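PDB 4R4G: putative lipoprotein YcdA from Bacillus subtilis subsp. subtilis str. 168, which is of unknown function but is probably a membrane-attached lipoprotein, built from an N-terminal Ig-like domain and a C-terminal alpha+beta domain joined by a kinked helix. Local coordinates for residues T226-I229 with A234-E237; V297-N302 with W307-D312; S249-D254 with P280-K285. One frame throughout, in Å; residues are numbered along the deposited sequence.

Contact 1: residues T226-I229 with A234-E237; sequences TTSI and AIVE
Thr227 reaches Ile235 with two donors at once. Its backbone N binds the carbonyl, Thr227 N to Ile235 O at 2.8 Å, in a nearly straight bond (162° at the hydrogen). Its hydroxyl adds a second, longer bond, Thr227 OG1 to Ile235 O at 3.2 Å, coming from above the carbonyl plane. The hydroxyl can do this because it sits between the backbone N and the carbonyl carbon (chi1 54°), which turns it to the Ile235 carbonyl. Ile235 is held from its other end as well, its N donating to Ser228 O at 2.8 Å. Thr227 and Ser228 thus both stand across from Ile235, a classic beta bulge in the antiparallel hairpin of strands 221-230 and 233-244, and the bulge shifts the register by one residue. On one face Ser228 OG lies 3.5 Å from Ile235 CB, an oxygen against the base of an aliphatic branch. On the other face Thr226 CG2 and Ile229 CG1 each approach the methyl of Ala234. The hydroxyl of Thr226 turns to helix 145-157, where Ser146 OG is its partner. The side chains of Thr227 and Glu237 cross at about a right angle, with Thr227 CG2 3.5 Å from Glu237 CB. Along its other edge strand 233-244 is bonded to strand 293-301: Ala234 pairs through its backbone with Met299, and Val236 with Val297.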
ATOM      1  N   THR A 226       2.741   1.423   0.620  1.00 62.03           N
ATOM      2  CA  THR A 226       2.464  -0.003   0.403  1.00 61.58           C
ATOM      3  C   THR A 226       3.585  -0.783   1.116  1.00 66.46           C
ATOM      4  O   THR A 226       4.771  -0.568   0.815  1.00 65.51           O
ATOM      5  CB  THR A 226       2.388  -0.338  -1.078  1.00 59.74           C
ATOM      6  OG1 THR A 226       1.448   0.541  -1.693  1.00 57.61           O
ATOM      7  CG2 THR A 226       1.979  -1.766  -1.310  1.00 57.44           C
ATOM      8  N   THR A 227       3.214  -1.633   2.086  1.00 62.63           N
ATOM      9  CA  THR A 227       4.185  -2.380   2.869  1.00 62.60           C
ATOM     10  C   THR A 227       4.349  -3.833   2.355  1.00 70.10           C
ATOM     11  O   THR A 227       5.436  -4.405   2.500  1.00 71.18           O
ATOM     12  CB  THR A 227       3.834  -2.296   4.350  1.00 69.61           C
ATOM     13  OG1 THR A 227       2.484  -2.719   4.576  1.00 72.07           O
ATOM     14  CG2 THR A 227       4.028  -0.900   4.896  1.00 65.12           C
ATOM     15  N   SER A 228       3.308  -4.411   1.725  1.00 68.02           N
ATOM     16  CA  SER A 228       3.359  -5.771   1.168  1.00 68.50           C
ATOM     17  C   SER A 228       2.344  -5.969   0.071  1.00 73.73           C
ATOM     18  O   SER A 228       1.255  -5.416   0.137  1.00 74.65           O
ATOM     19  CB  SER A 228       3.129  -6.822   2.249  1.00 72.20           C
ATOM     20  OG  SER A 228       1.987  -6.543   3.039  1.00 80.21           O
ATOM     21  N   ILE A 229       2.715  -6.727  -0.952  1.00 70.98           N
ATOM     22  CA  ILE A 229       1.856  -7.121  -2.068  1.00 73.09           C
ATOM     23  C   ILE A 229       1.883  -8.629  -2.116  1.00 83.72           C
ATOM     24  O   ILE A 229       2.957  -9.239  -1.983  1.00 83.26           O
ATOM     25  CB  ILE A 229       2.228  -6.505  -3.445  1.00 75.42           C
ATOM     26  CG1 ILE A 229       2.341  -4.978  -3.373  1.00 74.41           C
ATOM     27  CG2 ILE A 229       1.242  -6.969  -4.558  1.00 77.00           C
ATOM     28  CD1 ILE A 229       3.335  -4.426  -4.268  1.00 78.68           C
ATOM     29  N   ALA A 234      -2.879  -5.891  -1.827  1.00 78.22           N
ATOM     30  CA  ALA A 234      -1.788  -5.201  -1.124  1.00 74.50           C
ATOM     31  C   ALA A 234      -2.193  -4.694   0.242  1.00 75.13           C
ATOM     32  O   ALA A 234      -3.383  -4.562   0.527  1.00 75.75           O
ATOM     33  CB  ALA A 234      -1.295  -4.025  -1.949  1.00 74.31           C
ATOM     34  N   ILE A 235      -1.184  -4.369   1.072  1.00 68.99           N
ATOM     35  CA  ILE A 235      -1.344  -3.755   2.391  1.00 67.81           C
ATOM     36  C   ILE A 235      -0.693  -2.381   2.345  1.00 70.65           C
ATOM     37  O   ILE A 235       0.519  -2.266   2.132  1.00 70.10           O
ATOM     38  CB  ILE A 235      -0.830  -4.611   3.593  1.00 70.66           C
ATOM     39  CG1 ILE A 235      -1.592  -5.946   3.705  1.00 72.55           C
ATOM     40  CG2 ILE A 235      -0.874  -3.815   4.929  1.00 70.43           C
ATOM     41  CD1 ILE A 235      -3.151  -5.849   3.847  1.00 88.21           C
ATOM     42  N   VAL A 236      -1.518  -1.339   2.527  1.00 66.45           N
ATOM     43  CA  VAL A 236      -1.094   0.045   2.551  1.00 64.11           C
ATOM     44  C   VAL A 236      -1.144   0.505   3.993  1.00 69.94           C
ATOM     45  O   VAL A 236      -2.156   0.334   4.684  1.00 71.79           O
ATOM     46  CB  VAL A 236      -1.917   0.951   1.614  1.00 67.23           C
ATOM     47  CG1 VAL A 236      -1.329   2.362   1.582  1.00 67.37           C
ATOM     48  CG2 VAL A 236      -1.991   0.383   0.203  1.00 66.81           C
ATOM     49  N   GLU A 237      -0.030   1.043   4.454  1.00 66.03           N
ATOM     50  CA  GLU A 237       0.146   1.566   5.794  1.00 67.07           C
ATOM     51  C   GLU A 237      -0.104   3.069   5.723  1.00 70.99           C
ATOM     52  O   GLU A 237       0.672   3.807   5.109  1.00 71.24           O
ATOM     53  CB  GLU A 237       1.563   1.220   6.264  1.00 68.98           C
ATOM     54  CG  GLU A 237       1.854   1.424   7.733  1.00 83.82           C
ATOM     55  CD  GLU A 237       2.956   0.530   8.274  1.00112.00           C
ATOM     56  OE1 GLU A 237       2.852  -0.713   8.129  1.00111.18           O
ATOM     57  OE2 GLU A 237       3.913   1.076   8.873  1.00106.13           O
TER

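Contact 2: residues V297-N302 with W307-D312; sequences VKMKKN and WQLDMD
Lys300 and Gln308 form an antiparallel hydrogen-bonded pair, Lys300 N to Gln308 O and Gln308 N to Lys300 O both at 3.0 Å, and Lys301 and Trp307 follow as a non-hydrogen-bonded pair. The motif is a beta hairpin whose long strand, 293-301, turns back into the short strand 307-308 along the margin of the C-terminal domain's mixed sheet. Just past the paired residues, Leu309 N has a weak hydrogen bond with Tyr153 OH of helix 145-157.

Trp307 has the most surface buried by the contact. Lys301 CB sits over its six-membered ring, 3.5 Å from the centroid and 4° off the normal, a CH-pi contact. With CG anti to the backbone N (chi1 -173°), the lysine chain runs on over the ring, and CD comes 3.7 Å from Trp307 CZ2. Met299, a selenomethionine, touches the same indole obliquely through CB. Its chain then bends twice, carrying SE to 4.0 Å from Leu309 CB and the terminal methyl against the backbone of Trp307 and Gln308. Ser146 and Ala149 of helix 145-157 also touch the indole, while helix 314-321 packs on Leu309. Beyond the paired residues, Val297 and Leu309 cross at about a right angle, with Val297 CG1 3.4 Å from Leu309 CD1.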
ATOM      1  N   VAL A 297      -4.510  -0.909   5.719  1.00 74.14           N
ATOM      2  CA  VAL A 297      -5.669  -0.961   4.838  1.00 74.58           C
ATOM      3  C   VAL A 297      -5.344  -1.897   3.685  1.00 78.58           C
ATOM      4  O   VAL A 297      -4.269  -1.795   3.092  1.00 78.41           O
ATOM      5  CB  VAL A 297      -6.019   0.491   4.369  1.00 77.76           C
ATOM      6  CG1 VAL A 297      -6.791   0.515   3.057  1.00 77.93           C
ATOM      7  CG2 VAL A 297      -6.772   1.253   5.450  1.00 77.80           C
ATOM      8  N   LYS A 298      -6.266  -2.803   3.371  1.00 74.99           N
ATOM      9  CA  LYS A 298      -6.103  -3.749   2.280  1.00 74.44           C
ATOM     10  C   LYS A 298      -6.742  -3.202   1.002  1.00 76.94           C
ATOM     11  O   LYS A 298      -7.910  -2.793   0.998  1.00 78.04           O
ATOM     12  CB  LYS A 298      -6.701  -5.118   2.665  1.00 79.06           C
ATOM     13  CG  LYS A 298      -6.403  -6.275   1.703  1.00 93.70           C
ATOM     14  CD  LYS A 298      -7.011  -7.613   2.173  1.00105.35           C
ATOM     15  CE  LYS A 298      -8.511  -7.723   1.964  1.00110.56           C
ATOM     16  NZ  LYS A 298      -9.007  -9.104   2.182  1.00113.30           N
HETATM   17  N   MSE A 299      -5.946  -3.182  -0.070  1.00 71.43           N
HETATM   18  CA  MSE A 299      -6.349  -2.791  -1.425  1.00 70.45           C
HETATM   19  C   MSE A 299      -6.467  -4.044  -2.265  1.00 79.10           C
HETATM   20  O   MSE A 299      -5.769  -5.024  -1.990  1.00 78.43           O
HETATM   21  CB  MSE A 299      -5.319  -1.840  -2.071  1.00 70.02           C
HETATM   22  CG  MSE A 299      -5.067  -0.543  -1.319  1.00 73.38           C
HETATM   23 SE   MSE A 299      -6.612   0.582  -1.175  0.75 79.51          SE
HETATM   24  CE  MSE A 299      -6.782   1.246  -3.016  1.00 77.54           C
ATOM     25  N   LYS A 300      -7.296  -4.013  -3.314  1.00 78.93           N
ATOM     26  CA  LYS A 300      -7.480  -5.164  -4.186  1.00 81.26           C
ATOM     27  C   LYS A 300      -7.332  -4.734  -5.635  1.00 86.26           C
ATOM     28  O   LYS A 300      -8.014  -3.808  -6.075  1.00 85.78           O
ATOM     29  CB  LYS A 300      -8.850  -5.824  -3.915  1.00 87.17           C
ATOM     30  CG  LYS A 300      -8.810  -6.842  -2.762  1.00112.40           C
ATOM     31  CD  LYS A 300     -10.188  -7.166  -2.146  1.00125.50           C
ATOM     32  CE  LYS A 300     -10.153  -8.426  -1.297  1.00137.46           C
ATOM     33  NZ  LYS A 300     -11.389  -8.602  -0.481  1.00145.64           N
ATOM     34  N   LYS A 301      -6.426  -5.408  -6.374  1.00 84.22           N
ATOM     35  CA  LYS A 301      -6.122  -5.132  -7.785  1.00 85.42           C
ATOM     36  C   LYS A 301      -7.059  -5.890  -8.735  1.00 93.32           C
ATOM     37  O   LYS A 301      -7.409  -7.041  -8.472  1.00 94.67           O
ATOM     38  CB  LYS A 301      -4.657  -5.506  -8.086  1.00 87.12           C
ATOM     39  CG  LYS A 301      -4.148  -5.118  -9.478  1.00101.28           C
ATOM     40  CD  LYS A 301      -2.695  -5.521  -9.698  1.00109.72           C
ATOM     41  CE  LYS A 301      -2.494  -6.928 -10.230  1.00124.20           C
ATOM     42  NZ  LYS A 301      -1.044  -7.258 -10.391  1.00127.96           N
ATOM     43  N   ASN A 302      -7.433  -5.249  -9.854  1.00 91.88           N
ATOM     44  CA  ASN A 302      -8.267  -5.860 -10.880  1.00 95.52           C
ATOM     45  C   ASN A 302      -7.360  -6.391 -12.030  1.00104.51           C
ATOM     46  O   ASN A 302      -6.160  -6.600 -11.811  1.00101.33           O
ATOM     47  CB  ASN A 302      -9.350  -4.879 -11.364  1.00 92.58           C
ATOM     48  CG  ASN A 302      -8.927  -3.756 -12.286  1.00105.13           C
ATOM     49  OD1 ASN A 302      -7.745  -3.465 -12.503  1.00100.03           O
ATOM     50  ND2 ASN A 302      -9.910  -3.125 -12.900  1.00 92.62           N
ATOM     51  N   TRP A 307      -6.289  -0.357  -8.285  1.00 87.51           N
ATOM     52  CA  TRP A 307      -6.454  -0.743  -6.898  1.00 86.22           C
ATOM     53  C   TRP A 307      -7.706  -0.121  -6.289  1.00 88.51           C
ATOM     54  O   TRP A 307      -8.028   1.039  -6.549  1.00 87.86           O
ATOM     55  CB  TRP A 307      -5.207  -0.388  -6.107  1.00 83.43           C
ATOM     56  CG  TRP A 307      -4.014  -1.184  -6.532  1.00 84.88           C
ATOM     57  CD1 TRP A 307      -3.125  -0.868  -7.518  1.00 88.44           C
ATOM     58  CD2 TRP A 307      -3.613  -2.455  -6.020  1.00 84.54           C
ATOM     59  NE1 TRP A 307      -2.169  -1.851  -7.626  1.00 88.05           N
ATOM     60  CE2 TRP A 307      -2.444  -2.841  -6.718  1.00 88.77           C
ATOM     61  CE3 TRP A 307      -4.124  -3.314  -5.031  1.00 85.83           C
ATOM     62  CZ2 TRP A 307      -1.754  -4.020  -6.423  1.00 87.39           C
ATOM     63  CZ3 TRP A 307      -3.453  -4.496  -4.756  1.00 87.37           C
ATOM     64  CH2 TRP A 307      -2.274  -4.831  -5.434  1.00 87.64           C
ATOM     65  N   GLN A 308      -8.427  -0.929  -5.502  1.00 83.82           N
ATOM     66  CA  GLN A 308      -9.689  -0.559  -4.885  1.00 82.98           C
ATOM     67  C   GLN A 308      -9.715  -0.786  -3.380  1.00 84.07           C
ATOM     68  O   GLN A 308      -9.094  -1.716  -2.862  1.00 82.18           O
ATOM     69  CB  GLN A 308     -10.829  -1.361  -5.524  1.00 86.82           C
ATOM     70  CG  GLN A 308     -11.491  -0.678  -6.707  1.00 98.19           C
ATOM     71  CD  GLN A 308     -12.641  -1.488  -7.246  1.00119.63           C
ATOM     72  OE1 GLN A 308     -12.463  -2.604  -7.764  1.00123.30           O
ATOM     73  NE2 GLN A 308     -13.842  -0.936  -7.153  1.00106.16           N
ATOM     74  N   LEU A 309     -10.475   0.081  -2.690  1.00 80.62           N
ATOM     75  CA  LEU A 309     -10.747   0.034  -1.253  1.00 78.95           C
ATOM     76  C   LEU A 309     -12.218  -0.366  -1.049  1.00 86.28           C
ATOM     77  O   LEU A 309     -13.104   0.286  -1.610  1.00 85.66           O
ATOM     78  CB  LEU A 309     -10.448   1.394  -0.580  1.00 75.92           C
ATOM     79  CG  LEU A 309     -10.736   1.484   0.908  1.00 78.54           C
ATOM     80  CD1 LEU A 309      -9.952   0.467   1.686  1.00 78.39           C
ATOM     81  CD2 LEU A 309     -10.470   2.860   1.441  1.00 77.91           C
ATOM     82  N   ASP A 310     -12.468  -1.458  -0.288  1.00 85.77           N
ATOM     83  CA  ASP A 310     -13.829  -1.901   0.022  1.00 88.91           C
ATOM     84  C   ASP A 310     -14.332  -1.007   1.145  1.00 91.83           C
ATOM     85  O   ASP A 310     -13.783  -1.040   2.247  1.00 90.70           O
ATOM     86  CB  ASP A 310     -13.892  -3.411   0.388  1.00 93.50           C
ATOM     87  CG  ASP A 310     -15.292  -4.029   0.530  1.00110.47           C
ATOM     88  OD1 ASP A 310     -16.297  -3.257   0.575  1.00112.18           O
ATOM     89  OD2 ASP A 310     -15.384  -5.279   0.602  1.00115.98           O
HETATM   90  N   MSE A 311     -15.330  -0.173   0.847  1.00 88.87           N
HETATM   91  CA  MSE A 311     -15.880   0.783   1.811  1.00 88.74           C
HETATM   92  C   MSE A 311     -16.611   0.098   2.990  1.00 94.69           C
HETATM   93  O   MSE A 311     -16.725   0.684   4.073  1.00 92.20           O
HETATM   94  CB  MSE A 311     -16.804   1.790   1.109  1.00 91.46           C
HETATM   95  CG  MSE A 311     -16.066   2.724   0.122  1.00 97.21           C
HETATM   96 SE   MSE A 311     -14.383   3.551   0.762  0.75102.36          SE
HETATM   97  CE  MSE A 311     -15.078   4.475   2.388  1.00 98.62           C
ATOM     98  N   ASP A 312     -17.028  -1.162   2.784  1.00 95.57           N
ATOM     99  CA  ASP A 312     -17.715  -1.994   3.763  1.00 98.05           C
ATOM    100  C   ASP A 312     -16.731  -2.686   4.745  1.00 99.86           C
ATOM    101  O   ASP A 312     -17.164  -3.163   5.793  1.00101.43           O
ATOM    102  CB  ASP A 312     -18.597  -3.040   3.040  1.00103.88           C
ATOM    103  CG  ASP A 312     -19.861  -2.492   2.370  1.00119.53           C
ATOM    104  OD1 ASP A 312     -20.348  -1.410   2.792  1.00119.02           O
ATOM    105  OD2 ASP A 312     -20.394  -3.174   1.467  1.00130.02           O
TER

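Contact 3: residues S249-D254 with P280-K285; sequences SDRIED and PEEFKK
Arg251 and Glu282 meet between two successive helices of the C-terminal domain, 248-260 and 268-283, in a weak salt bridge that Lys285 extends into a three-residue network. The contact joins the early part of the first helix to the end of the second; the closest CA atoms, Arg251 CA and Glu282 CA, are 6.8 Å apart.

Arg251 has the most surface buried here. Its side chain leaves toward the other helix and bends at chi3, which turns the guanidinium past the carboxylate. Glu282 OE1 therefore meets it at the edge, near the guanidinium plane, and the two planar groups are tilted 31° against each other. The bond is weak, with Arg251 NE 3.3 Å from Glu282 OE1, though fairly straight at 156°. The same oxygen lies beside the aliphatic part of the arginine, 3.8 Å from Arg251 CB. The stronger polar partner of the guanidinium is Ser247, two residues before 249-254, whose OG is hydrogen-bonded to Arg251 NH1.

Glu282 is buried, and its bent chain (chi2 -54°) folds the carboxylate back so that both oxygens serve: OE1 toward Arg251, OE2 toward Lys285. Two cations sharing one carboxylate would probably favour its ionised form. Leu248 and Lys255 of helix 248-260 also touch this glutamate.

Lys285 has a double part. Its aliphatic chain lies against the arginine, with Lys285 CB 3.8 Å from Arg251 NH2, while its extended end returns to the glutamate, placing Lys285 NZ 2.8 Å from Glu282 OE2 on the syn side of the carboxylate.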
ATOM      1  N   SER A 249     -16.410  20.733  20.897  1.00 90.39           N
ATOM      2  CA  SER A 249     -17.514  20.701  21.872  1.00 92.30           C
ATOM      3  C   SER A 249     -17.721  22.075  22.468  1.00 94.54           C
ATOM      4  O   SER A 249     -18.770  22.682  22.251  1.00 93.11           O
ATOM      5  CB  SER A 249     -17.211  19.691  22.984  1.00101.23           C
ATOM      6  OG  SER A 249     -15.990  19.967  23.660  1.00117.82           O
ATOM      7  N   ASP A 250     -16.666  22.594  23.140  1.00 92.19           N
ATOM      8  CA  ASP A 250     -16.636  23.894  23.817  1.00 94.23           C
ATOM      9  C   ASP A 250     -16.865  25.048  22.839  1.00 94.93           C
ATOM     10  O   ASP A 250     -17.651  25.931  23.143  1.00 95.74           O
ATOM     11  CB  ASP A 250     -15.314  24.086  24.587  1.00 98.84           C
ATOM     12  CG  ASP A 250     -15.050  23.047  25.671  1.00111.92           C
ATOM     13  OD1 ASP A 250     -15.975  22.772  26.469  1.00115.12           O
ATOM     14  OD2 ASP A 250     -13.906  22.542  25.746  1.00115.50           O
ATOM     15  N   ARG A 251     -16.237  25.014  21.657  1.00 87.82           N
ATOM     16  CA  ARG A 251     -16.383  26.054  20.639  1.00 85.58           C
ATOM     17  C   ARG A 251     -17.823  26.233  20.237  1.00 89.28           C
ATOM     18  O   ARG A 251     -18.272  27.372  20.101  1.00 88.64           O
ATOM     19  CB  ARG A 251     -15.556  25.729  19.403  1.00 81.08           C
ATOM     20  CG  ARG A 251     -14.083  25.662  19.682  1.00 87.72           C
ATOM     21  CD  ARG A 251     -13.379  25.255  18.426  1.00 89.23           C
ATOM     22  NE  ARG A 251     -12.656  26.386  17.871  1.00 79.88           N
ATOM     23  CZ  ARG A 251     -11.342  26.479  17.884  1.00 87.49           C
ATOM     24  NH1 ARG A 251     -10.606  25.502  18.390  1.00 79.19           N
ATOM     25  NH2 ARG A 251     -10.747  27.551  17.393  1.00 82.32           N
ATOM     26  N   ILE A 252     -18.556  25.116  20.046  1.00 86.08           N
ATOM     27  CA  ILE A 252     -19.965  25.204  19.677  1.00 85.50           C
ATOM     28  C   ILE A 252     -20.738  25.645  20.912  1.00 93.57           C
ATOM     29  O   ILE A 252     -21.492  26.613  20.823  1.00 93.55           O
ATOM     30  CB  ILE A 252     -20.505  23.913  19.013  1.00 86.54           C
ATOM     31  CG1 ILE A 252     -19.840  23.716  17.631  1.00 84.41           C
ATOM     32  CG2 ILE A 252     -22.023  23.977  18.846  1.00 87.00           C
ATOM     33  CD1 ILE A 252     -19.609  22.326  17.282  1.00 88.59           C
ATOM     34  N   GLU A 253     -20.467  25.018  22.077  1.00 94.05           N
ATOM     35  CA  GLU A 253     -21.067  25.384  23.370  1.00 97.26           C
ATOM     36  C   GLU A 253     -20.942  26.910  23.587  1.00101.14           C
ATOM     37  O   GLU A 253     -21.941  27.547  23.916  1.00102.68           O
ATOM     38  CB  GLU A 253     -20.392  24.586  24.522  1.00101.53           C
ATOM     39  CG  GLU A 253     -20.960  24.791  25.932  1.00120.14           C
ATOM     40  CD  GLU A 253     -20.036  24.365  27.068  1.00156.57           C
ATOM     41  OE1 GLU A 253     -19.618  23.184  27.098  1.00159.39           O
ATOM     42  OE2 GLU A 253     -19.721  25.220  27.928  1.00155.23           O
ATOM     43  N   ASP A 254     -19.747  27.492  23.315  1.00 96.33           N
ATOM     44  CA  ASP A 254     -19.474  28.924  23.482  1.00 98.09           C
ATOM     45  C   ASP A 254     -20.175  29.765  22.406  1.00101.89           C
ATOM     46  O   ASP A 254     -20.623  30.860  22.708  1.00103.65           O
ATOM     47  CB  ASP A 254     -17.952  29.234  23.521  1.00100.68           C
ATOM     48  CG  ASP A 254     -17.146  28.573  24.650  1.00109.10           C
ATOM     49  OD1 ASP A 254     -17.665  28.473  25.789  1.00110.22           O
ATOM     50  OD2 ASP A 254     -15.987  28.191  24.405  1.00116.70           O
ATOM     51  N   PRO A 280     -19.520  23.828  10.838  1.00 74.33           N
ATOM     52  CA  PRO A 280     -18.519  23.882   9.755  1.00 73.83           C
ATOM     53  C   PRO A 280     -17.437  24.952   9.935  1.00 78.95           C
ATOM     54  O   PRO A 280     -16.252  24.691   9.720  1.00 78.83           O
ATOM     55  CB  PRO A 280     -19.363  24.218   8.514  1.00 75.62           C
ATOM     56  CG  PRO A 280     -20.733  23.781   8.840  1.00 78.91           C
ATOM     57  CD  PRO A 280     -20.895  23.958  10.298  1.00 74.98           C
ATOM     58  N   GLU A 281     -17.849  26.149  10.338  1.00 76.40           N
ATOM     59  CA  GLU A 281     -16.966  27.302  10.450  1.00 77.67           C
ATOM     60  C   GLU A 281     -15.998  27.146  11.615  1.00 79.03           C
ATOM     61  O   GLU A 281     -14.840  27.565  11.494  1.00 80.04           O
ATOM     62  CB  GLU A 281     -17.793  28.601  10.527  1.00 80.99           C
ATOM     63  CG  GLU A 281     -18.809  28.781   9.379  1.00 96.65           C
ATOM     64  CD  GLU A 281     -18.461  28.296   7.968  1.00126.73           C
ATOM     65  OE1 GLU A 281     -17.441  28.757   7.402  1.00130.76           O
ATOM     66  OE2 GLU A 281     -19.222  27.461   7.420  1.00117.19           O
ATOM     67  N   GLU A 282     -16.429  26.452  12.680  1.00 72.20           N
ATOM     68  CA  GLU A 282     -15.595  26.186  13.851  1.00 71.67           C
ATOM     69  C   GLU A 282     -14.654  25.009  13.602  1.00 72.42           C
ATOM     70  O   GLU A 282     -13.510  25.059  14.051  1.00 73.26           O
ATOM     71  CB  GLU A 282     -16.447  25.950  15.104  1.00 73.09           C
ATOM     72  CG  GLU A 282     -17.089  27.208  15.651  1.00 76.51           C
ATOM     73  CD  GLU A 282     -16.170  28.384  15.943  1.00 91.87           C
ATOM     74  OE1 GLU A 282     -15.125  28.205  16.615  1.00 82.66           O
ATOM     75  OE2 GLU A 282     -16.537  29.508  15.527  1.00 87.23           O
ATOM     76  N   PHE A 283     -15.118  23.961  12.885  1.00 65.13           N
ATOM     77  CA  PHE A 283     -14.276  22.812  12.520  1.00 62.70           C
ATOM     78  C   PHE A 283     -13.095  23.274  11.656  1.00 67.36           C
ATOM     79  O   PHE A 283     -11.968  22.871  11.897  1.00 69.91           O
ATOM     80  CB  PHE A 283     -15.092  21.743  11.766  1.00 62.30           C
ATOM     81  CG  PHE A 283     -14.316  20.467  11.526  1.00 62.22           C
ATOM     82  CD1 PHE A 283     -13.455  20.348  10.437  1.00 62.67           C
ATOM     83  CD2 PHE A 283     -14.410  19.400  12.412  1.00 63.57           C
ATOM     84  CE1 PHE A 283     -12.708  19.190  10.239  1.00 61.88           C
ATOM     85  CE2 PHE A 283     -13.675  18.229  12.198  1.00 64.42           C
ATOM     86  CZ  PHE A 283     -12.834  18.130  11.109  1.00 60.67           C
ATOM     87  N   LYS A 284     -13.362  24.115  10.651  1.00 64.03           N
ATOM     88  CA  LYS A 284     -12.382  24.715   9.744  1.00 64.85           C
ATOM     89  C   LYS A 284     -11.308  25.522  10.508  1.00 73.23           C
ATOM     90  O   LYS A 284     -10.260  25.801   9.937  1.00 77.16           O
ATOM     91  CB  LYS A 284     -13.090  25.649   8.739  1.00 67.89           C
ATOM     92  CG  LYS A 284     -13.737  24.984   7.513  1.00 72.79           C
ATOM     93  CD  LYS A 284     -14.568  26.058   6.761  1.00 83.73           C
ATOM     94  CE  LYS A 284     -15.513  25.524   5.713  1.00 93.26           C
ATOM     95  NZ  LYS A 284     -16.375  26.602   5.163  1.00106.76           N
ATOM     96  N   LYS A 285     -11.567  25.903  11.774  1.00 69.38           N
ATOM     97  CA  LYS A 285     -10.650  26.658  12.638  1.00 70.54           C
ATOM     98  C   LYS A 285      -9.656  25.759  13.394  1.00 77.06           C
ATOM     99  O   LYS A 285      -8.711  26.283  13.987  1.00 79.29           O
ATOM    100  CB  LYS A 285     -11.435  27.434  13.683  1.00 72.35           C
ATOM    101  CG  LYS A 285     -12.203  28.633  13.179  1.00 77.27           C
ATOM    102  CD  LYS A 285     -12.637  29.437  14.377  1.00 71.17           C
ATOM    103  CE  LYS A 285     -13.755  30.352  14.038  1.00 71.22           C
ATOM    104  NZ  LYS A 285     -14.256  31.026  15.251  1.00 90.20           N
TER

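Contacts 1 and 2 belong to one mixed sheet. Strands 233-244 and 293-301 lie side by side in it, so the two hairpins share a seam: Ala234 N of contact 1 packs 3.3 Å from Trp307 CZ3 of contact 2, and Val236 packs on Met299. Both are partly buried under helix 145-157, but contact 1 rests mainly on backbone and hydroxyl bonds around a bulge, whereas contact 2 adds an indole and aliphatic side chains to two backbone bonds. Contact 3 stands apart, its centre about 36 Å from that of contact 1 and about 34 Å from that of contact 2. There, two helices meet through charged side chains, with a buried glutamate flanked by more exposed cations.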